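Local coordinates for KLLA0F20702p (Kluyveromyces lactis, PDB 5Y5A), which probably helps bring telomerase to telomeres as the Est1 subunit, whose N-terminal, largely helical part forms a complex with Cdc13, at residues A[258-263]-A[364-369]; A[140-145]-A[157-162]; A[553-556]-A[561-564]; A[96-101]-A[199-204]; A[10-15]-A[46-51]. One frame throughout, in Å; residues are numbered along the deposited sequence.

How the contacts relate
From the N terminus, contact 5 closes the first loop by pairing the opening helix 7-21 with helix 33-53. Contact 4 then spans a loop of about a hundred residues between helices 78-105 and 179-206, and the much shorter loop of contact 2 lies wholly within it. Leu140 CD2 packs 3.9 Å from Leu50 CD2, which joins contacts 2 and 5 directly; contact 4 lies in the same helical part without touching them. Contact 1 follows, near the centre of the chain, joining helices 251-263 and 339-379 of the putative nucleic-acid-binding region. Contact 3 comes last, a small hairpin about 68 Å from contact 5, centre to centre. No two loops cross.

Contact 1 of 5, residues A[258-263]-A[364-369]; sequences FVRSSL and DLILLI
Val259 and Leu367 carry the apolar part of this buried contact, a small one in which methyl groups do the touching. Val259 CG2 lies 3.6 Å from Leu367 CD1, and the two side chains cross at about a right angle. In the valine, CG1 lies anti to the backbone N (chi1 166°), which leaves CG2 anti to the carbonyl carbon and pointing at Leu367. Beside this pair, the aliphatic part of Arg260 comes up to Ile366, Arg260 CD to Ile366 CG2 at 4.5 Å, a loose approach.

Polar interactions do not bridge the two helices; they work within or around them. Arg260 is curled through its first three torsions, and its NH1 is held by Met487 O and Tyr256 OH, so the guanidinium has polar partners of its own while CD comes only loosely up to Ile366. On the side of helix 251-263 turned from Leu367, Phe258 O is gripped by two hydroxyls, Ser261 OG at 2.8 Å and Ser262 OG at 2.9 Å, which reach it from opposite faces of its carbonyl plane. Both serines thereby turn their polar tips back onto their own backbone.

Helix 251-263 thus meets the long helix 339-379 through a small patch of aliphatic side chains, as expected of an all-helical domain of the TPR clan, here the Est1 DNA/RNA binding domain.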
# COMPACT_ATOMS: atom_id res chain seq x y z
N PHE A 258 4.14 0.68 4.95
CA PHE A 258 5.57 0.40 4.81
C PHE A 258 5.82 -0.84 3.96
O PHE A 258 6.76 -0.89 3.18
CB PHE A 258 6.24 0.24 6.19
CG PHE A 258 6.26 1.51 7.01
CD1 PHE A 258 6.15 2.76 6.40
CD2 PHE A 258 6.39 1.46 8.39
CE1 PHE A 258 6.17 3.93 7.16
CE2 PHE A 258 6.41 2.63 9.15
CZ PHE A 258 6.30 3.87 8.53
N VAL A 259 4.97 -1.86 4.13
CA VAL A 259 5.10 -3.09 3.36
C VAL A 259 4.78 -2.82 1.90
O VAL A 259 5.50 -3.28 1.02
CB VAL A 259 4.18 -4.20 3.91
CG1 VAL A 259 4.08 -5.34 2.91
CG2 VAL A 259 4.71 -4.70 5.25
N ARG A 260 3.72 -2.07 1.64
CA ARG A 260 3.37 -1.69 0.27
C ARG A 260 4.51 -0.91 -0.41
O ARG A 260 4.69 -0.98 -1.62
CB ARG A 260 2.08 -0.87 0.24
CG ARG A 260 0.80 -1.61 0.67
CD ARG A 260 0.45 -2.76 -0.27
NE ARG A 260 0.42 -2.36 -1.67
CZ ARG A 260 -0.66 -1.91 -2.30
NH1 ARG A 260 -1.81 -1.80 -1.66
NH2 ARG A 260 -0.59 -1.58 -3.59
N SER A 261 5.26 -0.16 0.39
CA SER A 261 6.28 0.73 -0.15
C SER A 261 7.53 -0.06 -0.49
O SER A 261 8.35 0.38 -1.30
CB SER A 261 6.62 1.84 0.84
OG SER A 261 7.57 1.40 1.79
N SER A 262 7.68 -1.22 0.14
CA SER A 262 8.85 -2.06 -0.05
C SER A 262 8.65 -3.05 -1.18
O SER A 262 9.61 -3.59 -1.69
CB SER A 262 9.17 -2.84 1.22
OG SER A 262 9.29 -1.98 2.34
N LEU A 263 7.39 -3.30 -1.54
CA LEU A 263 7.05 -4.39 -2.46
C LEU A 263 6.35 -3.91 -3.74
O LEU A 263 5.89 -4.73 -4.53
CB LEU A 263 6.17 -5.41 -1.75
CG LEU A 263 6.74 -6.08 -0.50
CD1 LEU A 263 5.69 -6.98 0.09
CD2 LEU A 263 7.97 -6.88 -0.88
N ASP A 364 -5.21 -6.60 7.05
CA ASP A 364 -4.37 -7.57 7.76
C ASP A 364 -3.90 -8.70 6.84
O ASP A 364 -2.76 -9.13 6.93
CB ASP A 364 -5.14 -8.16 8.95
CG ASP A 364 -5.14 -7.24 10.17
OD1 ASP A 364 -4.71 -6.07 10.06
OD2 ASP A 364 -5.59 -7.71 11.24
N LEU A 365 -4.80 -9.17 5.98
CA LEU A 365 -4.49 -10.22 5.02
C LEU A 365 -3.37 -9.80 4.08
O LEU A 365 -2.38 -10.52 3.91
CB LEU A 365 -5.74 -10.61 4.22
CG LEU A 365 -5.50 -11.53 3.03
CD1 LEU A 365 -5.16 -12.94 3.48
CD2 LEU A 365 -6.70 -11.54 2.08
N ILE A 366 -3.50 -8.63 3.47
CA ILE A 366 -2.48 -8.14 2.55
C ILE A 366 -1.15 -7.84 3.24
O ILE A 366 -0.08 -8.18 2.71
CB ILE A 366 -2.96 -6.89 1.82
CG1 ILE A 366 -4.28 -7.19 1.09
CG2 ILE A 366 -1.90 -6.41 0.83
CD1 ILE A 366 -5.10 -5.96 0.84
N LEU A 367 -1.21 -7.20 4.41
CA LEU A 367 -0.01 -6.98 5.22
C LEU A 367 0.74 -8.30 5.44
O LEU A 367 1.95 -8.39 5.24
CB LEU A 367 -0.38 -6.35 6.56
CG LEU A 367 0.68 -6.34 7.66
CD1 LEU A 367 1.83 -5.39 7.31
CD2 LEU A 367 0.05 -5.95 8.99
N LEU A 368 -0.01 -9.33 5.84
CA LEU A 368 0.54 -10.64 6.15
C LEU A 368 1.17 -11.31 4.93
O LEU A 368 2.28 -11.84 5.01
CB LEU A 368 -0.56 -11.53 6.74
CG LEU A 368 -0.12 -12.90 7.23
CD1 LEU A 368 0.91 -12.75 8.35
CD2 LEU A 368 -1.34 -13.72 7.68
N ILE A 369 0.46 -11.30 3.81
CA ILE A 369 1.00 -11.84 2.56
C ILE A 369 2.29 -11.11 2.19
O ILE A 369 3.31 -11.74 1.91
CB ILE A 369 -0.02 -11.71 1.40
CG1 ILE A 369 -1.04 -12.84 1.49
CG2 ILE A 369 0.68 -11.76 0.03
CD1 ILE A 369 -2.26 -12.64 0.60

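Contact 2 of 5, residues A[140-145]-A[157-162]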
# COMPACT_ATOMS: atom_id res chain seq x y z
N LEU A 140 0.69 23.88 -15.00
CA LEU A 140 1.41 24.00 -16.26
C LEU A 140 1.16 22.78 -17.12
O LEU A 140 0.78 22.89 -18.29
CB LEU A 140 2.91 24.18 -16.02
CG LEU A 140 3.78 24.10 -17.29
CD1 LEU A 140 3.51 25.29 -18.20
CD2 LEU A 140 5.26 24.02 -16.95
N ILE A 141 1.36 21.61 -16.53
CA ILE A 141 1.25 20.34 -17.23
C ILE A 141 -0.16 20.12 -17.79
O ILE A 141 -0.32 19.84 -18.97
CB ILE A 141 1.62 19.17 -16.31
CG1 ILE A 141 3.13 19.17 -16.07
CG2 ILE A 141 1.18 17.85 -16.91
CD1 ILE A 141 3.56 18.21 -14.98
N PHE A 142 -1.15 20.28 -16.94
CA PHE A 142 -2.52 20.07 -17.33
C PHE A 142 -3.05 21.12 -18.29
O PHE A 142 -4.08 20.93 -18.91
CB PHE A 142 -3.39 20.02 -16.08
CG PHE A 142 -3.38 18.70 -15.39
CD1 PHE A 142 -2.39 18.37 -14.51
CD2 PHE A 142 -4.37 17.78 -15.62
CE1 PHE A 142 -2.37 17.16 -13.88
CE2 PHE A 142 -4.36 16.56 -14.99
CZ PHE A 142 -3.36 16.26 -14.11
N ALA A 143 -2.35 22.23 -18.41
CA ALA A 143 -2.75 23.31 -19.31
C ALA A 143 -2.28 23.07 -20.74
O ALA A 143 -2.93 23.50 -21.69
CB ALA A 143 -2.23 24.65 -18.81
N ASN A 144 -1.15 22.38 -20.88
CA ASN A 144 -0.58 22.11 -22.20
C ASN A 144 -1.04 20.79 -22.81
O ASN A 144 -1.28 20.71 -24.02
CB ASN A 144 0.95 22.11 -22.12
CG ASN A 144 1.53 23.50 -22.16
OD1 ASN A 144 1.92 23.99 -23.23
ND2 ASN A 144 1.62 24.14 -21.00
N TYR A 145 -1.15 19.75 -21.99
CA TYR A 145 -1.34 18.41 -22.52
C TYR A 145 -2.57 17.70 -21.97
O TYR A 145 -2.95 17.89 -20.81
CB TYR A 145 -0.08 17.58 -22.25
CG TYR A 145 1.20 18.27 -22.66
CD1 TYR A 145 1.53 18.45 -24.00
CD2 TYR A 145 2.09 18.76 -21.70
CE1 TYR A 145 2.70 19.09 -24.37
CE2 TYR A 145 3.26 19.40 -22.07
CZ TYR A 145 3.56 19.56 -23.40
OH TYR A 145 4.72 20.19 -23.78
N SER A 157 -10.44 17.33 -12.17
CA SER A 157 -11.43 17.80 -11.21
C SER A 157 -10.89 17.78 -9.79
O SER A 157 -10.97 18.77 -9.07
CB SER A 157 -12.70 16.95 -11.29
OG SER A 157 -13.09 16.75 -12.64
N LYS A 158 -10.32 16.64 -9.40
CA LYS A 158 -9.80 16.47 -8.04
C LYS A 158 -8.69 17.44 -7.68
O LYS A 158 -8.40 17.64 -6.50
CB LYS A 158 -9.27 15.04 -7.86
CG LYS A 158 -10.33 13.97 -7.83
CD LYS A 158 -9.69 12.62 -7.56
CE LYS A 158 -10.72 11.52 -7.49
NZ LYS A 158 -10.08 10.20 -7.25
N LEU A 159 -8.06 18.04 -8.69
CA LEU A 159 -6.96 18.97 -8.45
C LEU A 159 -7.38 20.42 -8.63
O LEU A 159 -6.54 21.32 -8.61
CB LEU A 159 -5.75 18.61 -9.33
CG LEU A 159 -5.02 17.34 -8.90
CD1 LEU A 159 -3.80 17.07 -9.77
CD2 LEU A 159 -4.63 17.44 -7.44
N ASN A 160 -8.68 20.62 -8.80
CA ASN A 160 -9.27 21.94 -9.06
C ASN A 160 -8.59 22.67 -10.21
O ASN A 160 -8.49 23.90 -10.21
CB ASN A 160 -9.25 22.83 -7.82
CG ASN A 160 -10.42 22.57 -6.90
OD1 ASN A 160 -10.72 21.42 -6.56
ND2 ASN A 160 -11.12 23.63 -6.51
N ILE A 161 -8.14 21.90 -11.19
CA ILE A 161 -7.54 22.47 -12.38
C ILE A 161 -8.63 22.60 -13.44
O ILE A 161 -9.38 21.66 -13.70
CB ILE A 161 -6.39 21.59 -12.90
CG1 ILE A 161 -5.24 21.60 -11.88
CG2 ILE A 161 -5.92 22.07 -14.26
CD1 ILE A 161 -4.16 20.57 -12.16
N SER A 162 -8.73 23.78 -14.04
CA SER A 162 -9.73 24.02 -15.07
C SER A 162 -9.40 23.26 -16.35
O SER A 162 -8.37 22.60 -16.45
CB SER A 162 -9.87 25.51 -15.36
OG SER A 162 -10.61 26.16 -14.33
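Ile161, whose N closes a Schellman motif, reaches from a helix terminus to the aromatic ring of Phe142, and this pairing of a helix end with a CH-pi contact is what sets the contact apart. Asn160, at positive phi, is the C-prime residue that finishes helix 155-158: Asn160 N bonds to Ser157 O at 3.0 Å, and Ile161 N returns to Arg156 O. The reversal delivers Ile161 to the ring.

Two branches of the isoleucine do the touching. Ile161 CD1 lies 4.1 Å from the centroid of the Phe142 ring, 30° off the normal, so it sits off-centre and nearest to Phe142 CD1, at 3.7 Å. Ile161 CG2, anti to the backbone N as CG1 turns the other way (chi1 -66°), meets Phe142 CB at 3.7 Å. The two side chains cross at about a right angle. More distantly, Leu159 CD1 approaches Phe142 CE1 at 4.4 Å.

On the other segment, Asn144 ND2 gives an almost straight bond to Leu140 O, 3.1 Å long with an angle of 174° at the hydrogen, which turns the amide back onto the last turn of helix 113-144.

No hydrogen bond crosses between the segments. Cohesion therefore rests on dispersion and the weak CH-pi attraction, while the Schellman pair and the Asn144 bond stay within their own helix ends and Leu159 O accepts from Tyr135 OH.

Contact 3 of 5, residues A[553-556]-A[561-564]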
# COMPACT_ATOMS: atom_id res chain seq x y z
N LYS A 553 -10.87 -34.53 -4.76
CA LYS A 553 -11.20 -34.80 -6.16
C LYS A 553 -12.65 -34.45 -6.43
O LYS A 553 -13.47 -34.46 -5.52
CB LYS A 553 -10.96 -36.28 -6.50
CG LYS A 553 -9.52 -36.77 -6.33
CD LYS A 553 -8.71 -36.60 -7.62
CE LYS A 553 -7.28 -37.10 -7.45
NZ LYS A 553 -6.54 -36.30 -6.42
N LEU A 554 -12.96 -34.17 -7.69
CA LEU A 554 -14.34 -33.90 -8.09
C LEU A 554 -15.13 -35.18 -8.29
O LEU A 554 -14.82 -35.98 -9.17
CB LEU A 554 -14.36 -33.07 -9.37
CG LEU A 554 -15.72 -32.55 -9.82
CD1 LEU A 554 -16.30 -31.60 -8.78
CD2 LEU A 554 -15.59 -31.86 -11.16
N ASP A 555 -16.16 -35.38 -7.46
CA ASP A 555 -17.12 -36.46 -7.66
C ASP A 555 -18.01 -36.05 -8.82
O ASP A 555 -18.78 -35.10 -8.71
CB ASP A 555 -17.93 -36.68 -6.37
CG ASP A 555 -18.94 -37.80 -6.48
OD1 ASP A 555 -19.48 -38.07 -7.58
OD2 ASP A 555 -19.22 -38.41 -5.42
N THR A 556 -17.92 -36.76 -9.94
CA THR A 556 -18.54 -36.32 -11.18
C THR A 556 -20.04 -36.61 -11.24
O THR A 556 -20.72 -36.16 -12.16
CB THR A 556 -17.85 -36.97 -12.41
OG1 THR A 556 -18.02 -38.39 -12.37
CG2 THR A 556 -16.35 -36.65 -12.41
N TYR A 561 -16.60 -31.45 -4.80
CA TYR A 561 -15.32 -31.97 -4.32
C TYR A 561 -15.50 -32.79 -3.05
O TYR A 561 -16.19 -32.37 -2.12
CB TYR A 561 -14.31 -30.82 -4.10
CG TYR A 561 -13.79 -30.28 -5.42
CD1 TYR A 561 -12.70 -30.87 -6.05
CD2 TYR A 561 -14.41 -29.21 -6.04
CE1 TYR A 561 -12.24 -30.40 -7.27
CE2 TYR A 561 -13.95 -28.74 -7.26
CZ TYR A 561 -12.88 -29.34 -7.87
OH TYR A 561 -12.42 -28.87 -9.08
N VAL A 562 -14.91 -33.98 -3.05
CA VAL A 562 -14.94 -34.88 -1.91
C VAL A 562 -13.50 -35.31 -1.58
O VAL A 562 -12.59 -35.14 -2.40
CB VAL A 562 -15.79 -36.16 -2.18
CG1 VAL A 562 -17.26 -35.84 -2.43
CG2 VAL A 562 -15.21 -36.94 -3.35
N HIS A 563 -13.30 -35.87 -0.40
CA HIS A 563 -11.99 -36.41 -0.06
C HIS A 563 -11.91 -37.89 -0.44
O HIS A 563 -12.82 -38.65 -0.18
CB HIS A 563 -11.69 -36.24 1.42
CG HIS A 563 -10.30 -36.66 1.78
ND1 HIS A 563 -10.01 -37.89 2.33
CD2 HIS A 563 -9.11 -36.02 1.63
CE1 HIS A 563 -8.70 -37.99 2.52
NE2 HIS A 563 -8.14 -36.87 2.10
N THR A 564 -10.80 -38.29 -1.05
CA THR A 564 -10.65 -39.65 -1.55
C THR A 564 -9.38 -40.32 -1.06
O THR A 564 -8.48 -39.68 -0.55
CB THR A 564 -10.66 -39.69 -3.09
OG1 THR A 564 -9.50 -38.99 -3.59
CG2 THR A 564 -11.92 -39.04 -3.64
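Lys553 and Val562 form a hydrogen-bonded antiparallel pair, joined twice through the backbone: Lys553 N to Val562 O at 3.0 Å and Val562 N to Lys553 O at 2.9 Å. Both are nearly straight. A weaker CA-H...O contact from Tyr561 CA reaches the same Lys553 O at 3.3 Å.

Next along is the non-hydrogen-bonded pair, Leu554 with Tyr561, where packing takes over. Leu554 CD1 stands over the face of the tyrosine ring, 4.1 Å from the Tyr561 centroid and only 13° off the normal, while Leu554 CB lies 4.0 Å from Tyr561 CE1. An alanine in place of Tyr561 would probably leave Leu554 CD1 and CB without the ring face they rest on. The other face carries Lys553 and Val562; beyond them Thr564 OG1, bonded to Gly551 O, sits 3.5 Å from Lys553 CG.

The short strand segments diverge strongly from antiparallel, their directions 115° apart. Asp555 OD1 accepts from Glu557 N and Lys558 N, holding the turn. Tyr561 secures the hairpin to the helical body: its ring packs on helices 447-462 and 526-546, and its N bonds to Asn458 OD1.

Contact 4 of 5, residues A[96-101]-A[199-204]; sequences YFQNWR and QRYKII
Arg101 lies across Ile204 at about a right angle, stretched out from CG to NE so that its guanidinium reaches the neighbouring helix. With CG anti to the backbone N, the extended chain runs straight out from its helix. Ile204 CG2 covers one face of the guanidinium, offset toward its rim, and stands 3.7 Å from both Arg101 CD and Arg101 NE. From Arg101 NE a weak hydrogen bond goes to Ile204 O, 3.0 Å long but bent to 126°. The stronger partner is Asp210, whose OD1 forms a salt bridge with Arg101 NH2, so the charge is probably balanced mainly by Asp210 while the aliphatic stem and NE rest on Ile204.

Gln98 follows a different course. It also starts with CG anti to the backbone N, but the chain bends at chi2 (66°), which turns the amide toward helix 179-206. Gln98 OE1 comes to 3.9 Å from Tyr201 CE1, the amide and ring planes standing oblique to each other, and Gln98 NE2 is bonded to Asn102 OD1. Tyr201 is itself stacked on Phe94.

The axes of the two short helical segments run close to the same direction, 21° apart and 10.8 Å at closest, a spacing these long side chains bridge. Helix 113-144 packs against Phe97, helix 235-247 against Ile204, and Tyr212 of the following loop touches both Arg101 and Ile204.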
# COMPACT_ATOMS: atom_id res chain seq x y z
N TYR A 96 15.14 21.49 9.03
CA TYR A 96 15.57 22.50 10.00
C TYR A 96 14.43 22.92 10.91
O TYR A 96 14.64 23.15 12.10
CB TYR A 96 16.15 23.72 9.28
CG TYR A 96 16.56 24.84 10.21
CD1 TYR A 96 17.78 24.82 10.87
CD2 TYR A 96 15.72 25.94 10.43
CE1 TYR A 96 18.16 25.84 11.73
CE2 TYR A 96 16.09 26.97 11.28
CZ TYR A 96 17.31 26.91 11.93
OH TYR A 96 17.69 27.93 12.77
N PHE A 97 13.24 23.03 10.35
CA PHE A 97 12.05 23.34 11.13
C PHE A 97 11.68 22.20 12.08
O PHE A 97 11.14 22.44 13.16
CB PHE A 97 10.87 23.66 10.21
CG PHE A 97 10.93 25.04 9.63
CD1 PHE A 97 11.81 25.35 8.61
CD2 PHE A 97 10.09 26.04 10.11
CE1 PHE A 97 11.86 26.62 8.08
CE2 PHE A 97 10.14 27.31 9.59
CZ PHE A 97 11.03 27.60 8.57
N GLN A 98 12.04 20.99 11.71
CA GLN A 98 11.78 19.83 12.53
C GLN A 98 12.71 19.90 13.72
O GLN A 98 12.27 19.93 14.85
CB GLN A 98 12.03 18.56 11.74
CG GLN A 98 11.67 17.29 12.47
CD GLN A 98 10.19 17.16 12.74
OE1 GLN A 98 9.40 17.03 11.82
NE2 GLN A 98 9.82 17.18 14.00
N ASN A 99 14.00 19.94 13.45
CA ASN A 99 15.02 20.04 14.50
C ASN A 99 14.70 21.14 15.50
O ASN A 99 14.82 20.96 16.71
CB ASN A 99 16.39 20.30 13.90
CG ASN A 99 16.89 19.14 13.07
OD1 ASN A 99 16.11 18.30 12.62
ND2 ASN A 99 18.20 19.08 12.85
N TRP A 100 14.28 22.28 14.97
CA TRP A 100 13.95 23.42 15.79
C TRP A 100 12.68 23.16 16.60
O TRP A 100 12.62 23.48 17.78
CB TRP A 100 13.79 24.66 14.92
CG TRP A 100 14.46 25.86 15.50
CD1 TRP A 100 15.67 26.39 15.13
CD2 TRP A 100 13.97 26.68 16.56
NE1 TRP A 100 15.95 27.49 15.90
CE2 TRP A 100 14.92 27.69 16.78
CE3 TRP A 100 12.80 26.67 17.34
CZ2 TRP A 100 14.75 28.67 17.74
CZ3 TRP A 100 12.64 27.63 18.29
CH2 TRP A 100 13.60 28.62 18.48
N ARG A 101 11.66 22.57 15.96
CA ARG A 101 10.43 22.23 16.67
C ARG A 101 10.72 21.30 17.84
O ARG A 101 10.06 21.36 18.88
CB ARG A 101 9.41 21.58 15.74
CG ARG A 101 8.12 21.16 16.45
CD ARG A 101 7.31 20.18 15.62
NE ARG A 101 6.04 19.85 16.27
CZ ARG A 101 5.85 18.81 17.08
NH1 ARG A 101 6.86 17.99 17.35
NH2 ARG A 101 4.66 18.60 17.62
N GLN A 199 2.76 19.24 3.15
CA GLN A 199 1.55 19.34 3.96
C GLN A 199 1.69 18.60 5.29
O GLN A 199 1.22 19.08 6.32
CB GLN A 199 0.35 18.79 3.19
CG GLN A 199 -0.13 19.68 2.08
CD GLN A 199 -0.61 21.01 2.61
OE1 GLN A 199 -1.24 21.08 3.66
NE2 GLN A 199 -0.31 22.08 1.88
N ARG A 200 2.32 17.43 5.26
CA ARG A 200 2.53 16.67 6.48
C ARG A 200 3.42 17.47 7.43
O ARG A 200 3.11 17.62 8.61
CB ARG A 200 3.16 15.31 6.21
CG ARG A 200 3.30 14.47 7.48
CD ARG A 200 3.94 13.12 7.22
NE ARG A 200 5.24 13.25 6.57
CZ ARG A 200 6.35 13.63 7.19
NH1 ARG A 200 7.48 13.72 6.50
NH2 ARG A 200 6.34 13.92 8.48
N TYR A 201 4.52 17.99 6.89
CA TYR A 201 5.45 18.79 7.66
C TYR A 201 4.79 20.03 8.27
O TYR A 201 5.07 20.40 9.41
CB TYR A 201 6.63 19.23 6.79
CG TYR A 201 7.78 18.26 6.78
CD1 TYR A 201 8.57 18.08 7.91
CD2 TYR A 201 8.10 17.54 5.64
CE1 TYR A 201 9.64 17.20 7.91
CE2 TYR A 201 9.17 16.65 5.62
CZ TYR A 201 9.94 16.49 6.76
OH TYR A 201 11.00 15.62 6.75
N LYS A 202 3.91 20.66 7.52
CA LYS A 202 3.27 21.83 8.03
C LYS A 202 2.39 21.49 9.20
O LYS A 202 2.45 22.13 10.23
CB LYS A 202 2.44 22.51 6.95
CG LYS A 202 1.66 23.71 7.46
CD LYS A 202 0.81 24.35 6.37
CE LYS A 202 -0.18 25.33 6.96
NZ LYS A 202 -1.45 25.34 6.21
N ILE A 203 1.56 20.47 9.03
CA ILE A 203 0.65 20.04 10.08
C ILE A 203 1.38 19.76 11.39
O ILE A 203 0.93 20.16 12.46
CB ILE A 203 -0.12 18.80 9.65
CG1 ILE A 203 -1.18 19.19 8.63
CG2 ILE A 203 -0.76 18.11 10.84
CD1 ILE A 203 -1.71 18.03 7.84
N ILE A 204 2.53 19.10 11.29
CA ILE A 204 3.36 18.82 12.45
C ILE A 204 3.82 20.12 13.14
O ILE A 204 3.76 20.24 14.37
CB ILE A 204 4.57 17.96 12.06
CG1 ILE A 204 4.10 16.55 11.73
CG2 ILE A 204 5.60 17.94 13.18
CD1 ILE A 204 5.06 15.77 10.88

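Contact 5 of 5, residues A[10-15]-A[46-51]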
# COMPACT_ATOMS: atom_id res chain seq x y z
N GLU A 10 25.21 19.54 -10.10
CA GLU A 10 26.06 20.57 -9.49
C GLU A 10 25.26 21.81 -9.14
O GLU A 10 25.57 22.50 -8.16
CB GLU A 10 27.20 20.95 -10.44
CG GLU A 10 28.18 19.84 -10.73
CD GLU A 10 29.31 20.30 -11.63
OE1 GLU A 10 29.15 21.34 -12.30
OE2 GLU A 10 30.36 19.62 -11.67
N THR A 11 24.24 22.09 -9.94
CA THR A 11 23.44 23.29 -9.75
C THR A 11 22.60 23.21 -8.48
O THR A 11 22.51 24.17 -7.72
CB THR A 11 22.51 23.53 -10.96
OG1 THR A 11 23.29 23.55 -12.16
CG2 THR A 11 21.77 24.85 -10.81
N PHE A 12 22.00 22.04 -8.24
CA PHE A 12 21.12 21.88 -7.10
C PHE A 12 21.88 21.75 -5.79
O PHE A 12 21.40 22.17 -4.74
CB PHE A 12 20.20 20.67 -7.30
CG PHE A 12 18.92 21.02 -7.98
CD1 PHE A 12 18.84 21.06 -9.36
CD2 PHE A 12 17.80 21.36 -7.24
CE1 PHE A 12 17.66 21.40 -10.00
CE2 PHE A 12 16.62 21.70 -7.86
CZ PHE A 12 16.54 21.72 -9.24
N SER A 13 23.07 21.17 -5.86
CA SER A 13 23.96 21.14 -4.70
C SER A 13 24.24 22.57 -4.26
O SER A 13 24.29 22.87 -3.07
CB SER A 13 25.25 20.40 -5.03
OG SER A 13 26.21 20.58 -4.01
N GLY A 14 24.41 23.45 -5.24
CA GLY A 14 24.65 24.86 -4.98
C GLY A 14 23.47 25.56 -4.33
O GLY A 14 23.66 26.45 -3.50
N PHE A 15 22.26 25.16 -4.70
CA PHE A 15 21.07 25.71 -4.06
C PHE A 15 21.09 25.37 -2.59
O PHE A 15 20.84 26.23 -1.73
CB PHE A 15 19.79 25.17 -4.71
CG PHE A 15 19.60 25.60 -6.13
CD1 PHE A 15 20.22 26.74 -6.61
CD2 PHE A 15 18.79 24.88 -6.98
CE1 PHE A 15 20.04 27.14 -7.91
CE2 PHE A 15 18.61 25.27 -8.29
CZ PHE A 15 19.24 26.40 -8.76
N MET A 46 11.69 26.86 -11.78
CA MET A 46 10.49 27.00 -12.60
C MET A 46 10.89 27.13 -14.06
O MET A 46 10.18 26.68 -14.96
CB MET A 46 9.66 28.22 -12.16
CG MET A 46 8.78 27.96 -10.95
SD MET A 46 7.98 29.45 -10.28
CE MET A 46 7.10 28.78 -8.87
N GLN A 47 12.04 27.75 -14.29
CA GLN A 47 12.57 27.93 -15.63
C GLN A 47 13.14 26.64 -16.22
O GLN A 47 13.03 26.41 -17.42
CB GLN A 47 13.64 29.01 -15.62
CG GLN A 47 14.13 29.39 -16.99
CD GLN A 47 14.90 30.67 -16.92
OE1 GLN A 47 14.89 31.34 -15.90
NE2 GLN A 47 15.58 31.01 -18.00
N MET A 48 13.76 25.82 -15.38
CA MET A 48 14.24 24.52 -15.82
C MET A 48 13.05 23.68 -16.24
O MET A 48 13.08 23.01 -17.28
CB MET A 48 15.01 23.81 -14.71
CG MET A 48 16.26 24.53 -14.27
SD MET A 48 16.96 23.73 -12.82
CE MET A 48 18.28 24.86 -12.40
N LEU A 49 12.00 23.74 -15.43
CA LEU A 49 10.79 22.95 -15.65
C LEU A 49 10.04 23.39 -16.90
O LEU A 49 9.42 22.57 -17.57
CB LEU A 49 9.88 23.04 -14.42
CG LEU A 49 10.38 22.28 -13.19
CD1 LEU A 49 9.60 22.66 -11.94
CD2 LEU A 49 10.29 20.77 -13.44
N LEU A 50 10.10 24.68 -17.21
CA LEU A 50 9.52 25.19 -18.44
C LEU A 50 10.26 24.62 -19.64
O LEU A 50 9.64 24.07 -20.55
CB LEU A 50 9.58 26.72 -18.48
CG LEU A 50 8.43 27.49 -17.83
CD1 LEU A 50 8.67 28.98 -17.99
CD2 LEU A 50 7.10 27.10 -18.47
N GLN A 51 11.58 24.76 -19.64
CA GLN A 51 12.43 24.20 -20.70
C GLN A 51 12.22 22.70 -20.83
O GLN A 51 12.42 22.14 -21.91
CB GLN A 51 13.90 24.50 -20.42
CG GLN A 51 14.32 25.95 -20.72
CD GLN A 51 15.53 26.40 -19.92
OE1 GLN A 51 15.79 25.91 -18.82
NE2 GLN A 51 16.28 27.35 -20.47
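Met48 spans the gap to Thr11, Phe12 and Phe15 with a single extended chain. From CB, the CG is anti to the carbonyl carbon (chi1 -62°), and beyond it the chain stays straight, a stalk that carries the sulfur outward. Met48 SD comes to 3.7 Å from Phe12 CE1, approaching the ring obliquely, 4.9 Å from its centroid; this is a Met-aromatic contact. Met48 CE meets Thr11 CG2 at 3.8 Å, methyl against methyl, tip to tip, and touches Phe15 CZ at the ring edge, 4.1 Å away. Phe15 CE2 in turn sits over the centre of the Phe12 ring. Shortening Met48 to alanine is likely to cost Phe12 its sulfur contact and leave a space beside Thr11 CG2 and the Phe15 edge.

Segments 10-15 and 46-51 run nearly antiparallel (157°), their axes 13.9 Å apart at closest, bridged by this long, extended side chain. The group forms a partly buried apolar seam between antiparallel helices of the N-terminal helical bundle, closed on one side by Ile81, Leu84 and Thr85 of helix 78-105.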